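Local coordinates for antigen TpF1 (Treponema pallidum, PDB 2FJC), which belongs to the Dps family of mini-ferritins, binds ferric iron, and may play a structural role in the outer membrane, at residues Q17-K31 with D109-L123. Numbering follows the deposited sequence.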
ATOM      1  N   GLN B  17     -11.203  27.356 -28.817  1.00 40.01           N
ATOM      2  CA  GLN B  17      -9.838  26.906 -28.588  1.00 38.99           C
ATOM      3  C   GLN B  17      -9.868  25.517 -27.963  1.00 38.54           C
ATOM      4  O   GLN B  17      -9.166  24.605 -28.411  1.00 38.69           O
ATOM      5  CB  GLN B  17      -9.117  27.877 -27.650  1.00 41.14           C
ATOM      6  CG  GLN B  17      -8.591  29.139 -28.325  1.00 43.54           C
ATOM      7  CD  GLN B  17      -7.449  28.834 -29.280  1.00 47.01           C
ATOM      8  OE1 GLN B  17      -6.323  28.539 -28.857  1.00 46.58           O
ATOM      9  NE2 GLN B  17      -7.738  28.880 -30.579  1.00 48.61           N
ATOM     10  N   LEU B  18     -10.691  25.361 -26.927  1.00 37.09           N
ATOM     11  CA  LEU B  18     -10.830  24.084 -26.234  1.00 35.64           C
ATOM     12  C   LEU B  18     -11.227  22.960 -27.197  1.00 35.55           C
ATOM     13  O   LEU B  18     -10.663  21.870 -27.149  1.00 35.42           O
ATOM     14  CB  LEU B  18     -11.854  24.218 -25.108  1.00 31.60           C
ATOM     15  CG  LEU B  18     -11.299  24.489 -23.707  1.00 31.35           C
ATOM     16  CD1 LEU B  18     -10.063  25.374 -23.746  1.00 31.45           C
ATOM     17  CD2 LEU B  18     -12.389  25.107 -22.869  1.00 28.24           C
ATOM     18  N   ARG B  19     -12.188  23.232 -28.073  1.00 35.80           N
ATOM     19  CA  ARG B  19     -12.639  22.249 -29.050  1.00 37.33           C
ATOM     20  C   ARG B  19     -11.474  21.794 -29.901  1.00 36.96           C
ATOM     21  O   ARG B  19     -11.346  20.615 -30.215  1.00 37.47           O
ATOM     22  CB  ARG B  19     -13.730  22.833 -29.958  1.00 39.08           C
ATOM     23  CG  ARG B  19     -15.134  22.701 -29.377  1.00 45.22           C
ATOM     24  CD  ARG B  19     -16.156  23.535 -30.131  1.00 47.48           C
ATOM     25  NE  ARG B  19     -16.187  23.250 -31.566  1.00 52.55           N
ATOM     26  CZ  ARG B  19     -16.714  22.154 -32.115  1.00 54.37           C
ATOM     27  NH1 ARG B  19     -17.261  21.213 -31.351  1.00 55.10           N
ATOM     28  NH2 ARG B  19     -16.714  22.009 -33.438  1.00 56.26           N
ATOM     29  N   GLN B  20     -10.615  22.728 -30.278  1.00 37.21           N
ATOM     30  CA  GLN B  20      -9.473  22.369 -31.085  1.00 37.52           C
ATOM     31  C   GLN B  20      -8.474  21.549 -30.270  1.00 36.41           C
ATOM     32  O   GLN B  20      -7.879  20.604 -30.783  1.00 35.21           O
ATOM     33  CB  GLN B  20      -8.776  23.599 -31.651  1.00 40.13           C
ATOM     34  CG  GLN B  20      -7.566  23.194 -32.463  1.00 46.42           C
ATOM     35  CD  GLN B  20      -6.927  24.337 -33.193  1.00 51.83           C
ATOM     36  OE1 GLN B  20      -6.407  25.275 -32.572  1.00 53.58           O
ATOM     37  NE2 GLN B  20      -6.951  24.271 -34.529  1.00 52.63           N
ATOM     38  N   HIS B  21      -8.285  21.911 -29.006  1.00 35.03           N
ATOM     39  CA  HIS B  21      -7.358  21.167 -28.158  1.00 34.58           C
ATOM     40  C   HIS B  21      -7.780  19.707 -28.060  1.00 33.62           C
ATOM     41  O   HIS B  21      -6.951  18.807 -28.165  1.00 33.53           O
ATOM     42  CB  HIS B  21      -7.300  21.766 -26.755  1.00 34.14           C
ATOM     43  CG  HIS B  21      -6.807  23.174 -26.724  1.00 32.89           C
ATOM     44  ND1 HIS B  21      -5.937  23.669 -27.666  1.00 32.17           N
ATOM     45  CD2 HIS B  21      -7.015  24.173 -25.838  1.00 32.81           C
ATOM     46  CE1 HIS B  21      -5.624  24.915 -27.359  1.00 33.11           C
ATOM     47  NE2 HIS B  21      -6.262  25.245 -26.254  1.00 32.56           N
ATOM     48  N   VAL B  22      -9.073  19.479 -27.858  1.00 31.41           N
ATOM     49  CA  VAL B  22      -9.590  18.125 -27.757  1.00 30.63           C
ATOM     50  C   VAL B  22      -9.258  17.359 -29.031  1.00 30.98           C
ATOM     51  O   VAL B  22      -8.778  16.225 -28.984  1.00 31.98           O
ATOM     52  CB  VAL B  22     -11.116  18.129 -27.544  1.00 28.04           C
ATOM     53  CG1 VAL B  22     -11.657  16.722 -27.650  1.00 25.36           C
ATOM     54  CG2 VAL B  22     -11.438  18.719 -26.183  1.00 25.61           C
ATOM     55  N   ALA B  23      -9.505  17.994 -30.168  1.00 29.88           N
ATOM     56  CA  ALA B  23      -9.231  17.386 -31.450  1.00 30.30           C
ATOM     57  C   ALA B  23      -7.742  17.065 -31.611  1.00 30.31           C
ATOM     58  O   ALA B  23      -7.384  15.964 -32.015  1.00 29.49           O
ATOM     59  CB  ALA B  23      -9.693  18.305 -32.565  1.00 31.74           C
ATOM     60  N   ASP B  24      -6.879  18.021 -31.287  1.00 29.99           N
ATOM     61  CA  ASP B  24      -5.446  17.812 -31.414  1.00 29.92           C
ATOM     62  C   ASP B  24      -4.959  16.730 -30.467  1.00 31.05           C
ATOM     63  O   ASP B  24      -4.142  15.894 -30.852  1.00 32.65           O
ATOM     64  CB  ASP B  24      -4.674  19.116 -31.160  1.00 30.31           C
ATOM     65  CG  ASP B  24      -4.822  20.128 -32.300  1.00 31.17           C
ATOM     66  OD1 ASP B  24      -5.165  19.728 -33.433  1.00 30.92           O
ATOM     67  OD2 ASP B  24      -4.578  21.330 -32.076  1.00 30.82           O
ATOM     68  N   LEU B  25      -5.453  16.747 -29.232  1.00 30.91           N
ATOM     69  CA  LEU B  25      -5.071  15.750 -28.241  1.00 30.52           C
ATOM     70  C   LEU B  25      -5.515  14.375 -28.725  1.00 30.54           C
ATOM     71  O   LEU B  25      -4.764  13.403 -28.622  1.00 29.04           O
ATOM     72  CB  LEU B  25      -5.723  16.052 -26.886  1.00 28.47           C
ATOM     73  CG  LEU B  25      -4.919  16.784 -25.802  1.00 29.86           C
ATOM     74  CD1 LEU B  25      -3.601  17.316 -26.331  1.00 30.43           C
ATOM     75  CD2 LEU B  25      -5.765  17.909 -25.246  1.00 28.06           C
ATOM     76  N   GLY B  26      -6.733  14.307 -29.257  1.00 29.93           N
ATOM     77  CA  GLY B  26      -7.253  13.046 -29.755  1.00 29.99           C
ATOM     78  C   GLY B  26      -6.350  12.483 -30.834  1.00 31.04           C
ATOM     79  O   GLY B  26      -5.993  11.304 -30.814  1.00 30.54           O
ATOM     80  N   VAL B  27      -5.969  13.337 -31.778  1.00 31.13           N
ATOM     81  CA  VAL B  27      -5.103  12.924 -32.868  1.00 31.77           C
ATOM     82  C   VAL B  27      -3.723  12.511 -32.345  1.00 30.94           C
ATOM     83  O   VAL B  27      -3.167  11.506 -32.771  1.00 31.00           O
ATOM     84  CB  VAL B  27      -4.952  14.063 -33.910  1.00 30.95           C
ATOM     85  CG1 VAL B  27      -3.882  13.709 -34.917  1.00 31.45           C
ATOM     86  CG2 VAL B  27      -6.283  14.283 -34.632  1.00 30.85           C
ATOM     87  N   LEU B  28      -3.183  13.284 -31.411  1.00 29.90           N
ATOM     88  CA  LEU B  28      -1.873  12.990 -30.847  1.00 29.40           C
ATOM     89  C   LEU B  28      -1.883  11.649 -30.123  1.00 29.53           C
ATOM     90  O   LEU B  28      -0.906  10.900 -30.167  1.00 29.67           O
ATOM     91  CB  LEU B  28      -1.475  14.065 -29.850  1.00 29.44           C
ATOM     92  CG  LEU B  28      -0.036  14.550 -29.897  1.00 30.31           C
ATOM     93  CD1 LEU B  28       0.272  15.207 -28.574  1.00 29.44           C
ATOM     94  CD2 LEU B  28       0.921  13.408 -30.179  1.00 29.50           C
ATOM     95  N   TYR B  29      -2.987  11.372 -29.439  1.00 28.19           N
ATOM     96  CA  TYR B  29      -3.148  10.144 -28.688  1.00 28.50           C
ATOM     97  C   TYR B  29      -2.866   8.929 -29.557  1.00 29.95           C
ATOM     98  O   TYR B  29      -2.116   8.029 -29.173  1.00 30.56           O
ATOM     99  CB  TYR B  29      -4.566  10.047 -28.134  1.00 27.12           C
ATOM    100  CG  TYR B  29      -4.814   8.797 -27.320  1.00 26.90           C
ATOM    101  CD1 TYR B  29      -4.189   8.606 -26.089  1.00 26.70           C
ATOM    102  CD2 TYR B  29      -5.682   7.807 -27.778  1.00 28.65           C
ATOM    103  CE1 TYR B  29      -4.423   7.457 -25.330  1.00 27.68           C
ATOM    104  CE2 TYR B  29      -5.927   6.653 -27.031  1.00 27.60           C
ATOM    105  CZ  TYR B  29      -5.296   6.482 -25.809  1.00 28.20           C
ATOM    106  OH  TYR B  29      -5.533   5.340 -25.079  1.00 25.15           O
ATOM    107  N   ILE B  30      -3.468   8.908 -30.736  1.00 29.55           N
ATOM    108  CA  ILE B  30      -3.277   7.800 -31.637  1.00 30.93           C
ATOM    109  C   ILE B  30      -1.918   7.855 -32.326  1.00 32.08           C
ATOM    110  O   ILE B  30      -1.302   6.818 -32.582  1.00 32.22           O
ATOM    111  CB  ILE B  30      -4.428   7.753 -32.644  1.00 30.59           C
ATOM    112  CG1 ILE B  30      -5.678   7.272 -31.902  1.00 29.87           C
ATOM    113  CG2 ILE B  30      -4.092   6.831 -33.814  1.00 25.73           C
ATOM    114  CD1 ILE B  30      -6.914   7.281 -32.744  1.00 36.88           C
ATOM    115  N   LYS B  31      -1.440   9.063 -32.590  1.00 31.04           N
ATOM    116  CA  LYS B  31      -0.153   9.237 -33.232  1.00 31.23           C
ATOM    117  C   LYS B  31       0.924   8.663 -32.321  1.00 31.50           C
ATOM    118  O   LYS B  31       1.862   8.013 -32.780  1.00 32.62           O
ATOM    119  CB  LYS B  31       0.086  10.726 -33.487  1.00 32.01           C
ATOM    120  CG  LYS B  31       1.234  11.053 -34.415  1.00 32.53           C
ATOM    121  CD  LYS B  31       1.179  12.532 -34.814  1.00 32.68           C
ATOM    122  CE  LYS B  31       2.344  12.914 -35.713  1.00 33.73           C
ATOM    123  NZ  LYS B  31       2.296  14.342 -36.094  1.00 33.60           N
ATOM    124  N   ASP B 109       5.185  18.238 -32.158  1.00 34.73           N
ATOM    125  CA  ASP B 109       3.758  18.304 -31.856  1.00 34.47           C
ATOM    126  C   ASP B 109       3.511  18.892 -30.463  1.00 33.29           C
ATOM    127  O   ASP B 109       2.534  19.621 -30.244  1.00 31.62           O
ATOM    128  CB  ASP B 109       3.106  16.918 -31.961  1.00 34.67           C
ATOM    129  CG  ASP B 109       2.953  16.449 -33.402  1.00 37.80           C
ATOM    130  OD1 ASP B 109       2.924  17.306 -34.311  1.00 40.28           O
ATOM    131  OD2 ASP B 109       2.845  15.221 -33.632  1.00 38.67           O
ATOM    132  N   PHE B 110       4.396  18.578 -29.526  1.00 32.17           N
ATOM    133  CA  PHE B 110       4.266  19.104 -28.178  1.00 33.23           C
ATOM    134  C   PHE B 110       4.447  20.618 -28.225  1.00 34.41           C
ATOM    135  O   PHE B 110       3.726  21.356 -27.560  1.00 33.98           O
ATOM    136  CB  PHE B 110       5.315  18.484 -27.250  1.00 31.12           C
ATOM    137  CG  PHE B 110       4.936  17.120 -26.716  1.00 30.85           C
ATOM    138  CD1 PHE B 110       3.694  16.554 -27.008  1.00 28.45           C
ATOM    139  CD2 PHE B 110       5.813  16.422 -25.879  1.00 28.64           C
ATOM    140  CE1 PHE B 110       3.333  15.319 -26.469  1.00 29.28           C
ATOM    141  CE2 PHE B 110       5.458  15.185 -25.337  1.00 28.58           C
ATOM    142  CZ  PHE B 110       4.218  14.633 -25.633  1.00 27.69           C
ATOM    143  N   GLU B 111       5.410  21.077 -29.017  1.00 35.00           N
ATOM    144  CA  GLU B 111       5.663  22.504 -29.136  1.00 36.38           C
ATOM    145  C   GLU B 111       4.476  23.186 -29.809  1.00 35.84           C
ATOM    146  O   GLU B 111       4.078  24.276 -29.412  1.00 35.42           O
ATOM    147  CB  GLU B 111       6.959  22.748 -29.921  1.00 36.55           C
ATOM    148  CG  GLU B 111       8.192  22.242 -29.188  1.00 39.06           C
ATOM    149  CD  GLU B 111       9.455  22.275 -30.037  1.00 39.51           C
ATOM    150  OE1 GLU B 111       9.392  21.878 -31.217  1.00 40.98           O
ATOM    151  OE2 GLU B 111      10.516  22.678 -29.518  1.00 40.34           O
ATOM    152  N   TYR B 112       3.905  22.540 -30.819  1.00 35.24           N
ATOM    153  CA  TYR B 112       2.749  23.107 -31.484  1.00 37.11           C
ATOM    154  C   TYR B 112       1.621  23.234 -30.461  1.00 37.37           C
ATOM    155  O   TYR B 112       0.979  24.278 -30.383  1.00 39.26           O
ATOM    156  CB  TYR B 112       2.315  22.235 -32.668  1.00 35.84           C
ATOM    157  CG  TYR B 112       0.881  22.441 -33.097  1.00 37.81           C
ATOM    158  CD1 TYR B 112      -0.159  21.741 -32.482  1.00 38.38           C
ATOM    159  CD2 TYR B 112       0.554  23.341 -34.114  1.00 39.79           C
ATOM    160  CE1 TYR B 112      -1.486  21.929 -32.866  1.00 39.98           C
ATOM    161  CE2 TYR B 112      -0.773  23.538 -34.507  1.00 39.93           C
ATOM    162  CZ  TYR B 112      -1.787  22.826 -33.874  1.00 40.89           C
ATOM    163  OH  TYR B 112      -3.107  23.023 -34.223  1.00 44.03           O
ATOM    164  N   LEU B 113       1.384  22.183 -29.676  1.00 36.05           N
ATOM    165  CA  LEU B 113       0.334  22.233 -28.652  1.00 36.35           C
ATOM    166  C   LEU B 113       0.623  23.327 -27.639  1.00 35.93           C
ATOM    167  O   LEU B 113      -0.276  24.045 -27.212  1.00 35.90           O
ATOM    168  CB  LEU B 113       0.211  20.901 -27.901  1.00 36.18           C
ATOM    169  CG  LEU B 113      -0.574  19.778 -28.577  1.00 37.02           C
ATOM    170  CD1 LEU B 113      -0.558  18.545 -27.701  1.00 35.79           C
ATOM    171  CD2 LEU B 113      -1.997  20.238 -28.824  1.00 35.84           C
ATOM    172  N   SER B 114       1.886  23.446 -27.253  1.00 35.71           N
ATOM    173  CA  SER B 114       2.290  24.443 -26.284  1.00 35.69           C
ATOM    174  C   SER B 114       1.928  25.862 -26.726  1.00 37.00           C
ATOM    175  O   SER B 114       1.378  26.632 -25.942  1.00 36.19           O
ATOM    176  CB  SER B 114       3.789  24.345 -26.032  1.00 35.54           C
ATOM    177  OG  SER B 114       4.192  25.209 -24.983  1.00 34.64           O
ATOM    178  N   THR B 115       2.229  26.216 -27.974  1.00 37.09           N
ATOM    179  CA  THR B 115       1.901  27.554 -28.433  1.00 38.39           C
ATOM    180  C   THR B 115       0.373  27.714 -28.509  1.00 38.31           C
ATOM    181  O   THR B 115      -0.167  28.770 -28.180  1.00 37.28           O
ATOM    182  CB  THR B 115       2.550  27.864 -29.808  1.00 39.83           C
ATOM    183  OG1 THR B 115       1.946  27.057 -30.820  1.00 45.29           O
ATOM    184  CG2 THR B 115       4.040  27.574 -29.774  1.00 38.60           C
ATOM    185  N   ARG B 116      -0.326  26.664 -28.922  1.00 36.99           N
ATOM    186  CA  ARG B 116      -1.774  26.750 -29.000  1.00 39.32           C
ATOM    187  C   ARG B 116      -2.392  26.882 -27.607  1.00 38.09           C
ATOM    188  O   ARG B 116      -3.297  27.684 -27.401  1.00 36.57           O
ATOM    189  CB  ARG B 116      -2.354  25.540 -29.738  1.00 41.41           C
ATOM    190  CG  ARG B 116      -1.930  25.503 -31.200  1.00 46.75           C
ATOM    191  CD  ARG B 116      -3.114  25.254 -32.117  1.00 52.48           C
ATOM    192  NE  ARG B 116      -4.132  26.292 -31.988  1.00 55.13           N
ATOM    193  CZ  ARG B 116      -3.941  27.568 -32.309  1.00 57.30           C
ATOM    194  NH1 ARG B 116      -4.925  28.446 -32.157  1.00 57.57           N
ATOM    195  NH2 ARG B 116      -2.769  27.964 -32.790  1.00 58.23           N
ATOM    196  N   PHE B 117      -1.893  26.108 -26.649  1.00 37.73           N
ATOM    197  CA  PHE B 117      -2.408  26.172 -25.286  1.00 37.39           C
ATOM    198  C   PHE B 117      -2.124  27.526 -24.656  1.00 36.64           C
ATOM    199  O   PHE B 117      -2.941  28.048 -23.902  1.00 36.10           O
ATOM    200  CB  PHE B 117      -1.800  25.077 -24.405  1.00 37.23           C
ATOM    201  CG  PHE B 117      -2.415  23.717 -24.604  1.00 39.67           C
ATOM    202  CD1 PHE B 117      -3.787  23.538 -24.517  1.00 41.29           C
ATOM    203  CD2 PHE B 117      -1.620  22.609 -24.851  1.00 40.54           C
ATOM    204  CE1 PHE B 117      -4.354  22.277 -24.672  1.00 41.28           C
ATOM    205  CE2 PHE B 117      -2.181  21.348 -25.007  1.00 40.71           C
ATOM    206  CZ  PHE B 117      -3.552  21.184 -24.917  1.00 40.42           C
ATOM    207  N   SER B 118      -0.962  28.092 -24.959  1.00 36.31           N
ATOM    208  CA  SER B 118      -0.603  29.395 -24.422  1.00 35.27           C
ATOM    209  C   SER B 118      -1.598  30.471 -24.857  1.00 34.86           C
ATOM    210  O   SER B 118      -1.915  31.372 -24.087  1.00 33.04           O
ATOM    211  CB  SER B 118       0.804  29.787 -24.862  1.00 33.58           C
ATOM    212  OG  SER B 118       1.783  29.117 -24.097  1.00 32.54           O
ATOM    213  N   GLN B 119      -2.090  30.378 -26.087  1.00 33.99           N
ATOM    214  CA  GLN B 119      -3.046  31.365 -26.565  1.00 36.06           C
ATOM    215  C   GLN B 119      -4.306  31.275 -25.717  1.00 34.59           C
ATOM    216  O   GLN B 119      -4.893  32.290 -25.350  1.00 34.48           O
ATOM    217  CB  GLN B 119      -3.389  31.124 -28.036  1.00 36.27           C
ATOM    218  CG  GLN B 119      -2.170  31.047 -28.929  1.00 42.44           C
ATOM    219  CD  GLN B 119      -2.522  30.713 -30.366  1.00 46.02           C
ATOM    220  OE1 GLN B 119      -3.389  29.873 -30.631  1.00 46.35           O
ATOM    221  NE2 GLN B 119      -1.839  31.361 -31.304  1.00 47.31           N
ATOM    222  N   THR B 120      -4.708  30.050 -25.403  1.00 33.49           N
ATOM    223  CA  THR B 120      -5.892  29.829 -24.604  1.00 32.24           C
ATOM    224  C   THR B 120      -5.681  30.342 -23.184  1.00 32.39           C
ATOM    225  O   THR B 120      -6.572  30.960 -22.606  1.00 31.22           O
ATOM    226  CB  THR B 120      -6.245  28.349 -24.556  1.00 31.62           C
ATOM    227  OG1 THR B 120      -6.402  27.861 -25.891  1.00 33.01           O
ATOM    228  CG2 THR B 120      -7.546  28.140 -23.798  1.00 32.81           C
ATOM    229  N   GLN B 121      -4.502  30.106 -22.620  1.00 31.71           N
ATOM    230  CA  GLN B 121      -4.266  30.570 -21.273  1.00 33.33           C
ATOM    231  C   GLN B 121      -4.323  32.086 -21.232  1.00 33.48           C
ATOM    232  O   GLN B 121      -4.849  32.646 -20.274  1.00 33.00           O
ATOM    233  CB  GLN B 121      -2.956  29.987 -20.698  1.00 33.12           C
ATOM    234  CG  GLN B 121      -1.759  30.882 -20.501  1.00 35.69           C
ATOM    235  CD  GLN B 121      -1.952  32.015 -19.515  1.00 35.75           C
ATOM    236  OE1 GLN B 121      -2.418  31.829 -18.391  1.00 35.25           O
ATOM    237  NE2 GLN B 121      -1.568  33.208 -19.938  1.00 36.22           N
ATOM    238  N   VAL B 122      -3.831  32.750 -22.277  1.00 32.99           N
ATOM    239  CA  VAL B 122      -3.877  34.207 -22.335  1.00 33.55           C
ATOM    240  C   VAL B 122      -5.334  34.664 -22.394  1.00 34.32           C
ATOM    241  O   VAL B 122      -5.725  35.582 -21.679  1.00 34.13           O
ATOM    242  CB  VAL B 122      -3.100  34.758 -23.568  1.00 34.23           C
ATOM    243  CG1 VAL B 122      -3.422  36.228 -23.804  1.00 30.88           C
ATOM    244  CG2 VAL B 122      -1.601  34.604 -23.333  1.00 33.49           C
ATOM    245  N   LEU B 123      -6.138  34.015 -23.230  1.00 34.83           N
ATOM    246  CA  LEU B 123      -7.551  34.360 -23.347  1.00 36.05           C
ATOM    247  C   LEU B 123      -8.248  34.208 -22.007  1.00 36.24           C
ATOM    248  O   LEU B 123      -8.960  35.103 -21.553  1.00 34.78           O
ATOM    249  CB  LEU B 123      -8.259  33.459 -24.354  1.00 36.05           C
ATOM    250  CG  LEU B 123      -8.061  33.757 -25.842  1.00 39.46           C
ATOM    251  CD1 LEU B 123      -8.841  32.738 -26.678  1.00 36.65           C
ATOM    252  CD2 LEU B 123      -8.540  35.170 -26.151  1.00 36.99           C
TER
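K31 swings CG anti to its backbone N (chi1 -167°) and stays extended to its tip, which carries NZ to D109, whereas H21, with CG beside its own backbone N, lays its ring against F117 and within bonding distance of T120. K31 NZ lies 2.7 Å from D109 OD2 in a salt bridge that uses the syn lone pair of the carboxylate; A90 O is a second acceptor for the ammonium. Three turns away, H21 NE2 and T120 OG1 share a hydrogen bond of 2.6 Å. The imidazole is clamped between F117 CD1 over one face and Q17 O over the other; its plane is inclined 49° to the F117 ring. Between these ends, Y112 OH donates to D24 OD2 (3.1 Å), arriving on the syn side but well out of the carboxylate plane, while D24 OD1 is held by G88 N and S87 OG. R116, bent along its chain, fits as a knob among Q17, Q20, H21 and D24, and its NE makes a weak bond to Q20 OE1. Deeper in, L28 CD1 touches L113 CD1 (3.5 Å) and the edge of the F110 ring at CE1 (3.7 Å), and L25 meets L113 and F117. The helix segments run antiparallel at 156°, their axes approaching to 10.3 Å. This packing joins the first and third long helices of the ferritin-like four-helix bundle, 8-38 and 99-127; F110 and F117 reach on to helix 130-154, F117 also touches helix 44-71, and helix 80-86 covers the outer side of 17-31.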